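Local coordinates for cellulase (Bacteroides salanitronis, PDB 6WQY), which probably hydrolyses beta-1,4-glucan chains such as cellulose as a GH5_4 endoglucanase of broad specificity, here represented by its catalytic TIM-barrel domain, at residues Y344-G349 and F360-G365; G308-V313 and Y326-V331; E26-L31 and G339-Y344; T259-N264 and T352-W357; K163-V168 and T216-V221. All coordinates share one frame; numbering follows the deposited sequence.

Interaction 1: Y344-G349 and F360-G365; sequences YWDAGG and FNHATG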
# COMPACT_ATOMS: atom_id res chain seq x y z
N TYR A 344 6.11 4.73 -2.47
CA TYR A 344 5.77 6.14 -2.63
C TYR A 344 4.37 6.29 -3.23
O TYR A 344 4.02 5.58 -4.17
CB TYR A 344 6.84 6.79 -3.53
CG TYR A 344 6.55 8.24 -3.84
CD1 TYR A 344 7.00 9.26 -3.01
CD2 TYR A 344 5.77 8.58 -4.94
CE1 TYR A 344 6.67 10.58 -3.27
CE2 TYR A 344 5.43 9.89 -5.19
CZ TYR A 344 5.89 10.88 -4.36
OH TYR A 344 5.55 12.20 -4.57
N TRP A 345 3.59 7.24 -2.71
CA TRP A 345 2.23 7.48 -3.20
C TRP A 345 2.24 8.46 -4.37
O TRP A 345 2.47 9.66 -4.17
CB TRP A 345 1.34 8.03 -2.07
CG TRP A 345 -0.05 8.33 -2.56
CD1 TRP A 345 -0.60 9.54 -2.77
CD2 TRP A 345 -1.03 7.37 -2.99
NE1 TRP A 345 -1.87 9.42 -3.29
CE2 TRP A 345 -2.16 8.08 -3.43
CE3 TRP A 345 -1.07 5.97 -3.01
CZ2 TRP A 345 -3.30 7.44 -3.91
CZ3 TRP A 345 -2.20 5.34 -3.49
CH2 TRP A 345 -3.30 6.08 -3.93
N ASP A 346 1.94 7.97 -5.57
CA ASP A 346 1.94 8.80 -6.78
C ASP A 346 0.51 8.88 -7.33
O ASP A 346 0.05 8.00 -8.06
CB ASP A 346 2.93 8.27 -7.82
CG ASP A 346 3.14 9.22 -8.97
OD1 ASP A 346 2.14 9.79 -9.47
OD2 ASP A 346 4.31 9.40 -9.39
N ALA A 347 -0.19 9.97 -7.00
CA ALA A 347 -1.55 10.18 -7.45
C ALA A 347 -1.61 10.71 -8.88
O ALA A 347 -2.70 10.90 -9.40
CB ALA A 347 -2.28 11.16 -6.52
N GLY A 348 -0.47 10.96 -9.52
CA GLY A 348 -0.49 11.42 -10.89
C GLY A 348 -1.11 12.80 -11.00
O GLY A 348 -0.86 13.70 -10.18
N GLY A 349 -1.94 12.97 -12.02
CA GLY A 349 -2.39 14.30 -12.36
C GLY A 349 -1.39 15.00 -13.26
O GLY A 349 -0.53 14.38 -13.88
N PHE A 360 5.61 10.76 -12.30
CA PHE A 360 5.50 10.37 -13.70
C PHE A 360 4.10 10.69 -14.21
O PHE A 360 3.11 10.59 -13.47
CB PHE A 360 5.65 8.85 -13.89
CG PHE A 360 6.97 8.30 -13.42
CD1 PHE A 360 7.14 7.94 -12.10
CD2 PHE A 360 8.02 8.15 -14.29
CE1 PHE A 360 8.35 7.44 -11.65
CE2 PHE A 360 9.23 7.64 -13.86
CZ PHE A 360 9.39 7.28 -12.53
N ASN A 361 4.00 11.02 -15.49
CA ASN A 361 2.72 10.94 -16.18
C ASN A 361 2.34 9.46 -16.27
O ASN A 361 3.12 8.64 -16.76
CB ASN A 361 2.82 11.59 -17.56
CG ASN A 361 1.50 11.61 -18.29
OD1 ASN A 361 0.97 10.56 -18.66
ND2 ASN A 361 0.95 12.79 -18.49
N HIS A 362 1.14 9.11 -15.77
CA HIS A 362 0.76 7.71 -15.64
C HIS A 362 0.48 7.04 -16.98
O HIS A 362 0.38 5.81 -17.02
CB HIS A 362 -0.46 7.56 -14.73
CG HIS A 362 -0.18 7.82 -13.29
ND1 HIS A 362 -1.08 7.44 -12.31
CD2 HIS A 362 0.85 8.41 -12.63
CE1 HIS A 362 -0.62 7.78 -11.12
NE2 HIS A 362 0.55 8.38 -11.29
N ALA A 363 0.35 7.80 -18.06
CA ALA A 363 0.10 7.24 -19.37
C ALA A 363 1.33 7.26 -20.27
O ALA A 363 1.56 6.30 -21.02
CB ALA A 363 -1.04 7.99 -20.06
N THR A 364 2.12 8.34 -20.26
CA THR A 364 3.30 8.38 -21.12
C THR A 364 4.55 7.84 -20.44
O THR A 364 5.51 7.48 -21.12
CB THR A 364 3.61 9.82 -21.56
OG1 THR A 364 3.98 10.57 -20.40
CG2 THR A 364 2.42 10.46 -22.24
N GLY A 365 4.57 7.80 -19.12
CA GLY A 365 5.75 7.41 -18.39
C GLY A 365 6.82 8.47 -18.27
O GLY A 365 7.88 8.20 -17.68
O HOH W 1 -0.76 11.16 -15.21
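Asp346 OD1 is gripped by two donors, the imidazole of His362 and the backbone N of Gly348. His362 NE2 gives the shorter bond, 2.8 Å to Asp346 OD1, nearly straight at 166° and lying in the imidazole plane, yet it reaches the oxygen from well above the carboxylate plane, the two flat groups being turned 55° against each other. Gly348 N comes in nearly along the C-O direction instead, at 2.9 Å from Asp346 OD1, and closes an Asx turn. That turn carries Gly348 over one face of the imidazole, with Gly348 CA 3.2 Å from His362 NE2. The other carboxylate oxygen, Asp346 OD2, takes a weak bond from Phe360 N at 3.5 Å and is held more firmly by Leu359 N and the indole NE1 of Trp35. With CG anti to the backbone nitrogen (chi1 -170°), the Asp346 carboxylate faces the returning loop 360-365. A water accepts from His362 N and donates weakly to Gly349 O, adding a backbone link between the segments. At the far side of its ring, His362 ND1 is bonded to Gln40 OE1. The contact joins the C-terminal end of the eighth barrel strand to the following loop; Asp346 at NE2 and Gln40 at ND1 together fix the imidazole, and the neighbouring carboxylate probably favours positive charge on the ring.

Interaction 2: G308-V313 and Y326-V331; sequences GEMGCV and YYLEYV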
# COMPACT_ATOMS: atom_id res chain seq x y z
N GLY A 308 3.04 0.45 2.75
CA GLY A 308 2.32 0.43 1.49
C GLY A 308 2.07 1.79 0.88
O GLY A 308 1.82 1.87 -0.32
N GLU A 309 2.10 2.85 1.70
CA GLU A 309 2.01 4.22 1.21
C GLU A 309 2.85 5.12 2.12
O GLU A 309 2.78 5.00 3.35
CB GLU A 309 0.57 4.76 1.22
CG GLU A 309 -0.39 3.99 0.35
CD GLU A 309 -1.81 4.54 0.37
OE1 GLU A 309 -2.01 5.71 0.79
OE2 GLU A 309 -2.74 3.79 -0.07
N MET A 310 3.58 6.04 1.50
CA MET A 310 4.35 7.11 2.15
C MET A 310 4.57 8.16 1.06
O MET A 310 4.26 7.93 -0.11
CB MET A 310 5.66 6.58 2.75
CG MET A 310 6.52 5.75 1.82
SD MET A 310 7.46 6.66 0.58
CE MET A 310 8.61 7.60 1.59
N GLY A 311 5.09 9.33 1.43
CA GLY A 311 5.45 10.32 0.43
C GLY A 311 5.33 11.73 0.95
O GLY A 311 5.10 11.97 2.13
N CYS A 312 5.50 12.69 0.03
CA CYS A 312 5.47 14.10 0.36
C CYS A 312 5.29 14.86 -0.94
O CYS A 312 5.97 14.56 -1.92
CB CYS A 312 6.80 14.53 1.03
SG CYS A 312 6.82 16.20 1.66
N VAL A 313 4.40 15.86 -0.94
CA VAL A 313 4.09 16.59 -2.17
C VAL A 313 5.21 17.57 -2.53
O VAL A 313 5.99 18.04 -1.70
CB VAL A 313 2.72 17.31 -2.11
CG1 VAL A 313 1.61 16.30 -1.93
CG2 VAL A 313 2.70 18.38 -1.02
N TYR A 326 14.85 16.05 1.56
CA TYR A 326 15.41 15.57 2.82
C TYR A 326 14.44 14.64 3.54
O TYR A 326 14.82 13.55 3.98
CB TYR A 326 15.82 16.76 3.71
CG TYR A 326 16.17 16.34 5.12
CD1 TYR A 326 17.15 15.40 5.37
CD2 TYR A 326 15.49 16.88 6.20
CE1 TYR A 326 17.45 15.00 6.66
CE2 TYR A 326 15.78 16.49 7.49
CZ TYR A 326 16.76 15.54 7.71
OH TYR A 326 17.07 15.13 9.00
N TYR A 327 13.17 15.05 3.66
CA TYR A 327 12.16 14.20 4.28
C TYR A 327 12.10 12.83 3.60
O TYR A 327 12.13 11.79 4.27
CB TYR A 327 10.79 14.90 4.21
CG TYR A 327 9.66 14.02 4.72
CD1 TYR A 327 9.33 14.00 6.07
CD2 TYR A 327 8.96 13.20 3.87
CE1 TYR A 327 8.33 13.19 6.56
CE2 TYR A 327 7.95 12.38 4.34
CZ TYR A 327 7.64 12.38 5.67
OH TYR A 327 6.63 11.53 6.11
N LEU A 328 11.99 12.81 2.27
CA LEU A 328 11.85 11.54 1.57
C LEU A 328 13.09 10.68 1.71
O LEU A 328 12.99 9.46 1.90
CB LEU A 328 11.52 11.80 0.10
CG LEU A 328 10.12 12.37 -0.16
CD1 LEU A 328 9.98 12.75 -1.61
CD2 LEU A 328 9.04 11.37 0.22
N GLU A 329 14.27 11.30 1.64
CA GLU A 329 15.51 10.56 1.83
C GLU A 329 15.59 10.01 3.24
O GLU A 329 15.95 8.84 3.45
CB GLU A 329 16.72 11.46 1.52
CG GLU A 329 18.02 10.70 1.32
CD GLU A 329 19.18 11.57 0.84
OE1 GLU A 329 19.06 12.79 0.63
OE2 GLU A 329 20.30 11.00 0.72
N TYR A 330 15.22 10.82 4.23
CA TYR A 330 15.27 10.38 5.62
C TYR A 330 14.32 9.21 5.88
O TYR A 330 14.69 8.23 6.55
CB TYR A 330 14.94 11.54 6.56
CG TYR A 330 15.29 11.22 7.99
CD1 TYR A 330 14.39 10.59 8.82
CD2 TYR A 330 16.54 11.52 8.48
CE1 TYR A 330 14.73 10.27 10.12
CE2 TYR A 330 16.89 11.20 9.78
CZ TYR A 330 15.98 10.57 10.59
OH TYR A 330 16.31 10.24 11.88
N VAL A 331 13.10 9.31 5.36
CA VAL A 331 12.12 8.26 5.60
C VAL A 331 12.50 6.98 4.87
O VAL A 331 12.33 5.88 5.41
CB VAL A 331 10.71 8.75 5.19
CG1 VAL A 331 9.71 7.62 5.25
CG2 VAL A 331 10.27 9.89 6.11
O HOH W 2 5.94 9.46 4.26
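Strand 305-310 ends at Met310 and runs on as an extended chain past helix 318-337, coming nearest where the CA atoms of Gly311 and Leu328 are 6.6 Å apart. Leu328 directs CD2 into this passage: the methyl lies 3.7 Å from Gly311 CA and also meets Cys312 CB. Met310 reaches the helix one turn further on. Its CG sits between the backbone N and the carbonyl carbon (chi1 50°), and the chain bends again at both following torsions, folding the terminal methyl back until Met310 CE lies 3.8 Å from Val331 CG1 and 4.0 Å from Leu328 CD2. Cys312 meets the tyrosine ring obliquely, Cys312 CB at 3.8 Å from Tyr327 CD2 and Cys312 SG 5.0 Å from the centroid of the Tyr327 ring, a Cys sulfur-aromatic contact. Val331 CG2, from the same helix, packs over one face of that ring, offset toward its rim. A water donates to Tyr327 OH and accepts from Gly311 N at 3.0 Å; Tyr327 OH is further bonded to Asp254 O. This is strand-helix packing within the beta-alpha-beta unit formed by strand 305-310, helix 318-337 and strand 342-346. Direct contact is thus essentially apolar, while the buried backbone N of Gly311, just beyond the strand, is satisfied by a water held against the tyrosine hydroxyl.

Interaction 3: E26-L31 and G339-Y344; sequences EIAVSL and GMPPFY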
# COMPACT_ATOMS: atom_id res chain seq x y z
N GLU A 26 15.22 -10.16 4.33
CA GLU A 26 15.37 -10.70 2.98
C GLU A 26 14.15 -10.42 2.12
O GLU A 26 14.27 -10.12 0.92
CB GLU A 26 15.63 -12.20 3.06
CG GLU A 26 17.03 -12.58 3.50
CD GLU A 26 18.08 -12.10 2.52
OE1 GLU A 26 18.53 -10.94 2.65
OE2 GLU A 26 18.45 -12.87 1.61
N ILE A 27 12.96 -10.54 2.70
CA ILE A 27 11.75 -10.19 1.98
C ILE A 27 11.79 -8.72 1.59
O ILE A 27 11.45 -8.34 0.46
CB ILE A 27 10.52 -10.58 2.81
CG1 ILE A 27 10.47 -12.11 2.95
CG2 ILE A 27 9.25 -10.03 2.20
CD1 ILE A 27 9.52 -12.60 4.01
N ALA A 28 12.24 -7.87 2.51
CA ALA A 28 12.34 -6.44 2.22
C ALA A 28 13.31 -6.17 1.08
O ALA A 28 13.03 -5.32 0.22
CB ALA A 28 12.75 -5.66 3.47
N VAL A 29 14.46 -6.85 1.04
CA VAL A 29 15.39 -6.67 -0.07
C VAL A 29 14.70 -6.98 -1.39
O VAL A 29 14.87 -6.26 -2.38
CB VAL A 29 16.65 -7.54 0.12
CG1 VAL A 29 17.45 -7.66 -1.19
CG2 VAL A 29 17.52 -6.97 1.23
N SER A 30 13.92 -8.06 -1.44
CA SER A 30 13.31 -8.46 -2.70
C SER A 30 12.29 -7.43 -3.17
O SER A 30 12.05 -7.31 -4.37
CB SER A 30 12.68 -9.84 -2.58
OG SER A 30 11.42 -9.83 -1.92
N LEU A 31 11.66 -6.70 -2.24
CA LEU A 31 10.66 -5.69 -2.58
C LEU A 31 11.28 -4.33 -2.90
O LEU A 31 10.64 -3.52 -3.58
CB LEU A 31 9.62 -5.57 -1.47
CG LEU A 31 8.60 -6.72 -1.47
CD1 LEU A 31 8.01 -6.94 -0.10
CD2 LEU A 31 7.52 -6.49 -2.51
N GLY A 339 13.64 -2.30 8.40
CA GLY A 339 13.20 -3.57 7.84
C GLY A 339 11.97 -3.56 6.96
O GLY A 339 11.41 -4.64 6.73
N MET A 340 11.55 -2.41 6.43
CA MET A 340 10.30 -2.32 5.69
C MET A 340 10.51 -1.67 4.32
O MET A 340 11.12 -0.59 4.25
CB MET A 340 9.30 -1.47 6.48
CG MET A 340 8.88 -2.11 7.79
SD MET A 340 7.83 -1.04 8.79
CE MET A 340 9.07 0.06 9.49
N PRO A 341 10.03 -2.26 3.24
CA PRO A 341 10.09 -1.58 1.94
C PRO A 341 9.05 -0.47 1.88
O PRO A 341 7.89 -0.69 2.23
CB PRO A 341 9.75 -2.68 0.92
CG PRO A 341 9.02 -3.72 1.70
CD PRO A 341 9.51 -3.65 3.12
N PRO A 342 9.45 0.74 1.43
CA PRO A 342 8.49 1.84 1.30
C PRO A 342 7.96 1.97 -0.12
O PRO A 342 8.71 1.81 -1.09
CB PRO A 342 9.34 3.06 1.67
CG PRO A 342 10.71 2.71 1.10
CD PRO A 342 10.84 1.20 1.25
N PHE A 343 6.66 2.29 -0.24
CA PHE A 343 5.99 2.51 -1.52
C PHE A 343 5.50 3.95 -1.58
O PHE A 343 4.59 4.34 -0.84
CB PHE A 343 4.80 1.55 -1.68
CG PHE A 343 5.19 0.12 -1.97
CD1 PHE A 343 5.79 -0.67 -1.00
CD2 PHE A 343 4.95 -0.43 -3.21
CE1 PHE A 343 6.15 -1.99 -1.28
CE2 PHE A 343 5.30 -1.74 -3.50
CZ PHE A 343 5.90 -2.52 -2.52
N TYR A 344 6.11 4.73 -2.47
CA TYR A 344 5.77 6.14 -2.63
C TYR A 344 4.37 6.29 -3.23
O TYR A 344 4.02 5.58 -4.17
CB TYR A 344 6.84 6.79 -3.53
CG TYR A 344 6.55 8.24 -3.84
CD1 TYR A 344 7.00 9.26 -3.01
CD2 TYR A 344 5.77 8.58 -4.94
CE1 TYR A 344 6.67 10.58 -3.27
CE2 TYR A 344 5.43 9.89 -5.19
CZ TYR A 344 5.89 10.88 -4.36
OH TYR A 344 5.55 12.20 -4.57
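Pro341 presents its ring to two side chains on one side of helix 24-31, Ala28 and Leu31, which stand one turn apart. Pro341 CD faces the methyl of Ala28, 3.8 Å from Ala28 CB, whereas Pro341 CG lies 3.7 Å from Leu31 CB and almost as close to Leu31 CD1. The pyrrolidine therefore bridges the two helix positions, with the leucine crossing it at a slant. In Leu31, CG is anti to the carbonyl carbon (chi1 -76°), and chi2 (155°) then divides the branches, CD1 lying against the proline and CD2 toward Phe343. That second branch meets the edge of the aromatic ring, near its plane, at 4.3 Å from Leu31 CD2 to Phe343 CZ. Ala28 CB also packs on the carbonyl of the preceding turn, 3.7 Å from Gly339 O. Gly339, at positive phi, is the C-prime residue of the Schellman motif that ends helix 318-337, and the chain turns there before entering strand 342-346. The contact consequently joins the short N-terminal helix to the entrance of the last barrel strand. Backbone hydrogen bonds link Pro341 and Phe343 with Ile307, and Pro342 with Gly34, so the backbone around the proline is held between two neighbouring strands. Across the two segments the interface is carbon against carbon apart from the Gly339 carbonyl; it rests on close fit rather than on directed bonds, and with the compact Ala28 at the closest point, Ala28 CA and Pro341 CA are 5.4 Å apart.

Interaction 4: T259-N264 and T352-W357; sequences TENADN and TGTQSW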
# COMPACT_ATOMS: atom_id res chain seq x y z
N THR A 259 3.24 16.60 4.81
CA THR A 259 3.46 15.79 3.62
C THR A 259 2.40 16.01 2.55
O THR A 259 2.72 15.90 1.36
CB THR A 259 3.58 14.31 3.98
OG1 THR A 259 2.39 13.91 4.66
CG2 THR A 259 4.80 14.05 4.85
N GLU A 260 1.16 16.32 2.92
CA GLU A 260 0.14 16.63 1.93
C GLU A 260 -0.10 18.13 1.79
O GLU A 260 -0.76 18.55 0.83
CB GLU A 260 -1.17 15.90 2.24
CG GLU A 260 -2.19 16.03 1.11
CD GLU A 260 -3.24 14.95 1.12
OE1 GLU A 260 -3.72 14.61 2.21
OE2 GLU A 260 -3.59 14.43 0.04
N ASN A 261 0.40 18.95 2.71
CA ASN A 261 0.40 20.41 2.55
C ASN A 261 -1.01 20.99 2.43
O ASN A 261 -1.26 21.89 1.63
CB ASN A 261 1.26 20.83 1.34
CG ASN A 261 1.57 22.31 1.33
OD1 ASN A 261 1.76 22.93 2.38
ND2 ASN A 261 1.61 22.90 0.13
N ALA A 262 -1.94 20.49 3.25
CA ALA A 262 -3.35 20.85 3.08
C ALA A 262 -3.56 22.36 3.10
O ALA A 262 -4.11 22.93 2.15
CB ALA A 262 -4.20 20.17 4.17
N ASP A 263 -3.17 23.02 4.19
CA ASP A 263 -3.43 24.45 4.35
C ASP A 263 -2.31 25.33 3.82
O ASP A 263 -2.32 26.54 4.07
CB ASP A 263 -3.72 24.78 5.82
CG ASP A 263 -4.65 25.98 5.97
OD1 ASP A 263 -5.45 26.24 5.05
OD2 ASP A 263 -4.57 26.66 7.02
N ASN A 264 -1.36 24.76 3.08
CA ASN A 264 -0.28 25.50 2.42
C ASN A 264 0.42 26.46 3.38
O ASN A 264 0.69 27.62 3.04
CB ASN A 264 -0.78 26.22 1.16
CG ASN A 264 0.34 26.57 0.21
OD1 ASN A 264 1.31 25.84 0.07
ND2 ASN A 264 0.21 27.72 -0.46
N THR A 352 0.79 20.10 -11.40
CA THR A 352 0.66 21.51 -11.05
C THR A 352 0.07 21.65 -9.66
O THR A 352 -0.42 20.69 -9.06
CB THR A 352 -0.23 22.26 -12.05
OG1 THR A 352 -1.59 21.79 -11.92
CG2 THR A 352 0.25 22.04 -13.47
N GLY A 353 0.13 22.87 -9.13
CA GLY A 353 -0.49 23.16 -7.86
C GLY A 353 0.42 22.86 -6.69
O GLY A 353 1.61 22.54 -6.83
N THR A 354 -0.17 22.96 -5.50
CA THR A 354 0.57 22.90 -4.25
C THR A 354 0.42 21.56 -3.54
O THR A 354 0.91 21.42 -2.41
CB THR A 354 0.14 24.04 -3.33
OG1 THR A 354 -1.26 23.90 -3.02
CG2 THR A 354 0.39 25.39 -3.98
N GLN A 355 -0.24 20.58 -4.16
CA GLN A 355 -0.45 19.29 -3.51
C GLN A 355 -0.22 18.16 -4.50
O GLN A 355 -0.98 17.18 -4.54
CB GLN A 355 -1.85 19.19 -2.90
CG GLN A 355 -2.12 20.20 -1.80
CD GLN A 355 -3.43 19.91 -1.08
OE1 GLN A 355 -3.44 19.32 0.00
NE2 GLN A 355 -4.54 20.33 -1.68
N SER A 356 0.82 18.28 -5.33
CA SER A 356 1.08 17.29 -6.37
C SER A 356 2.05 16.22 -5.87
O SER A 356 3.18 16.53 -5.47
CB SER A 356 1.64 17.92 -7.63
OG SER A 356 1.95 16.89 -8.57
N TRP A 357 1.60 14.97 -5.92
CA TRP A 357 2.41 13.81 -5.61
C TRP A 357 3.10 13.24 -6.84
O TRP A 357 3.89 12.31 -6.72
CB TRP A 357 1.53 12.69 -5.04
CG TRP A 357 0.69 13.03 -3.86
CD1 TRP A 357 -0.56 13.57 -3.87
CD2 TRP A 357 1.02 12.81 -2.48
NE1 TRP A 357 -1.02 13.72 -2.59
CE2 TRP A 357 -0.07 13.26 -1.71
CE3 TRP A 357 2.13 12.29 -1.81
CZ2 TRP A 357 -0.09 13.20 -0.33
CZ3 TRP A 357 2.10 12.22 -0.43
CH2 TRP A 357 1.00 12.69 0.30
O HOH W 3 -3.43 15.67 -2.57
O HOH W 4 -2.13 23.37 -0.46
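The indole of Trp357 is met at its edge by the carboxylate of Glu260, whose CD lies in the ring plane while the carboxylate itself is turned 70° from it. Glu260 OE2 stands 3.7 Å from Trp357 CZ2, and Thr259 O approaches the same six-membered ring obliquely. The contact joins two loops of the TIM barrel: segment 259-264, following helix 256-259, and segment 352-357, in the long connection between strand 342-346 and helix 371-383. Trp357 also meets Trp345, at the end of the eighth strand, edge-to-face. Glu260, with CG anti to the backbone N (chi1 -171°), crosses the indole at about a right angle, and its extended chain brings the carboxylate to the ring edge at CZ2. A water completes the link, donating to Glu260 OE2 at 2.9 Å and accepting from Trp357 NE1 at 3.1 Å.

Further along, Asn261, just after helix 256-259, takes positive phi and begins a type I turn that closes at Asn264. The Thr354 side chain crosses both asparagine side chains at about a right angle. A second water donates to Asn261 O and lies 2.8 Å from Thr354 OG1. The amide nitrogen of Asn261 serves both segments. One bond stays within the turn, from Asn261 ND2 to Asn264 OD1 at 3.0 Å. A direct hydrogen bond between the loops runs from Asn261 ND2 to Thr354 O, 3.0 Å long and almost straight at 173°, with the acceptor in the plane of the asparagine amide.

Interaction 5: K163-V168 and T216-V221; sequences KGNFLV and TRYLGV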
# COMPACT_ATOMS: atom_id res chain seq x y z
N LYS A 163 0.32 -16.87 -11.99
CA LYS A 163 1.39 -15.91 -11.78
C LYS A 163 2.29 -16.33 -10.63
O LYS A 163 1.82 -16.84 -9.61
CB LYS A 163 0.80 -14.53 -11.48
CG LYS A 163 -0.07 -13.98 -12.58
CD LYS A 163 0.65 -13.87 -13.91
CE LYS A 163 -0.17 -13.07 -14.91
NZ LYS A 163 0.50 -12.97 -16.23
N GLY A 164 3.58 -16.11 -10.80
CA GLY A 164 4.56 -16.38 -9.77
C GLY A 164 4.55 -15.34 -8.66
O GLY A 164 3.69 -14.46 -8.58
N ASN A 165 5.57 -15.44 -7.81
CA ASN A 165 5.61 -14.66 -6.59
C ASN A 165 6.07 -13.22 -6.80
O ASN A 165 6.19 -12.48 -5.80
CB ASN A 165 6.41 -15.37 -5.50
CG ASN A 165 5.59 -16.40 -4.75
OD1 ASN A 165 4.38 -16.56 -4.99
ND2 ASN A 165 6.22 -17.09 -3.80
N PHE A 166 6.22 -12.75 -8.04
CA PHE A 166 6.29 -11.30 -8.25
C PHE A 166 5.00 -10.63 -7.80
O PHE A 166 5.00 -9.44 -7.49
CB PHE A 166 6.58 -10.94 -9.72
CG PHE A 166 5.36 -10.94 -10.62
CD1 PHE A 166 4.91 -12.11 -11.21
CD2 PHE A 166 4.67 -9.76 -10.87
CE1 PHE A 166 3.79 -12.12 -12.01
CE2 PHE A 166 3.54 -9.77 -11.66
CZ PHE A 166 3.10 -10.96 -12.23
N LEU A 167 3.88 -11.37 -7.81
CA LEU A 167 2.56 -10.82 -7.56
C LEU A 167 2.12 -11.12 -6.13
O LEU A 167 2.08 -12.29 -5.71
CB LEU A 167 1.56 -11.38 -8.56
CG LEU A 167 0.12 -10.89 -8.39
CD1 LEU A 167 -0.02 -9.38 -8.54
CD2 LEU A 167 -0.77 -11.60 -9.42
N VAL A 168 1.79 -10.05 -5.41
CA VAL A 168 1.32 -10.06 -4.03
C VAL A 168 -0.14 -9.64 -4.01
O VAL A 168 -0.54 -8.74 -4.75
CB VAL A 168 2.15 -9.05 -3.22
CG1 VAL A 168 1.63 -8.87 -1.80
CG2 VAL A 168 3.62 -9.43 -3.20
N THR A 216 1.46 -20.50 -1.81
CA THR A 216 2.75 -20.02 -1.34
C THR A 216 3.01 -18.57 -1.72
O THR A 216 4.14 -18.09 -1.56
CB THR A 216 3.89 -20.92 -1.85
OG1 THR A 216 3.75 -21.13 -3.26
CG2 THR A 216 3.85 -22.28 -1.16
N ARG A 217 2.00 -17.86 -2.20
CA ARG A 217 2.13 -16.45 -2.58
C ARG A 217 2.28 -15.58 -1.33
O ARG A 217 1.69 -15.85 -0.29
CB ARG A 217 0.86 -16.03 -3.33
CG ARG A 217 0.93 -14.64 -3.94
CD ARG A 217 -0.29 -14.29 -4.77
NE ARG A 217 -0.60 -15.28 -5.78
CZ ARG A 217 0.11 -15.51 -6.88
NH1 ARG A 217 1.18 -14.77 -7.15
NH2 ARG A 217 -0.26 -16.48 -7.71
N TYR A 218 3.09 -14.51 -1.44
CA TYR A 218 3.16 -13.52 -0.37
C TYR A 218 1.89 -12.68 -0.37
O TYR A 218 1.41 -12.25 -1.43
CB TYR A 218 4.38 -12.61 -0.52
CG TYR A 218 5.71 -13.32 -0.37
CD1 TYR A 218 6.24 -14.06 -1.40
CD2 TYR A 218 6.43 -13.26 0.82
CE1 TYR A 218 7.45 -14.71 -1.27
CE2 TYR A 218 7.64 -13.92 0.97
CZ TYR A 218 8.15 -14.63 -0.09
OH TYR A 218 9.35 -15.29 0.02
N LEU A 219 1.34 -12.46 0.82
CA LEU A 219 0.12 -11.71 1.00
C LEU A 219 0.36 -10.58 2.00
O LEU A 219 1.13 -10.73 2.95
CB LEU A 219 -1.01 -12.59 1.53
CG LEU A 219 -1.23 -13.91 0.80
CD1 LEU A 219 -2.34 -14.71 1.49
CD2 LEU A 219 -1.54 -13.72 -0.67
N GLY A 220 -0.33 -9.45 1.78
CA GLY A 220 -0.31 -8.33 2.71
C GLY A 220 -1.62 -8.25 3.48
O GLY A 220 -2.69 -8.43 2.91
N VAL A 221 -1.51 -7.97 4.77
CA VAL A 221 -2.66 -7.85 5.67
C VAL A 221 -2.49 -6.61 6.54
O VAL A 221 -1.44 -6.45 7.17
CB VAL A 221 -2.87 -9.13 6.50
CG1 VAL A 221 -3.51 -10.21 5.65
CG2 VAL A 221 -1.56 -9.63 7.10
O HOH W 5 4.10 -13.11 -3.91
O HOH W 6 3.67 -19.13 -5.05
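Arg217 points its guanidinium edge-on into a group of three backbone carbonyls belonging to segment 163-168. Arg217 NH2 donates to Lys163 O at 2.8 Å, while Arg217 NH1 serves both Gly164 O, at 2.9 Å, and Leu167 O, at 3.0 Å and 165°. All three oxygens lie near the guanidinium plane, but Gly164 O is approached from above its own carbonyl plane; Leu167 N, which closes the type I turn from Gly164 to Leu167, reaches that oxygen from the opposite face. Arg217 leaves its backbone with CG anti to N and then bends at chi3 (Arg217 chi3 -53°), bringing the aliphatic part past Leu167 O before the head group turns toward Lys163. Asn214 OD1 accepts from Arg217 NE and helps to orient the guanidinium.

Asn165 bonds in the other direction, Asn165 ND2 donating to Thr216 O at 3.2 Å, while its amide stands steeply against the Tyr218 ring. These bonds connect the turn leading into strand 167-170 with the run-up to strand 219-222, parallel neighbours in the TIM barrel. Where the strands begin, Val168 CA makes a CH...O contact with Tyr218 O at 3.4 Å. One water accepts from Tyr218 N and donates to Asn165 O and Leu167 O; a second joins Asn165 OD1 to Thr216 OG1. Farther out, Tyr218 OH is bonded to Gly21 O and Lys163 NZ forms a salt bridge with Glu109.

How the interactions relate
From the N terminus, helix 24-31 opens interaction 3, which closes more than 300 residues later at the start of strand 342-346 and so brings the chain's beginning to the last barrel strand. Interaction 5 nests inside that loop, pairing the fourth and fifth strands, and touches interaction 3 through Ile27 and Tyr218. Interaction 4 opens at 259-264; interaction 2 lies within its loop and within that of interaction 3, binding the seventh strand to its following helix. Interaction 4 crosses both interactions 3 and 1. Interaction 1 closes last, on the loop after the eighth strand. Interactions 1 and 2 meet through neighbouring strands, and Tyr344 OH with Trp357 O connects interactions 1, 3 and 4.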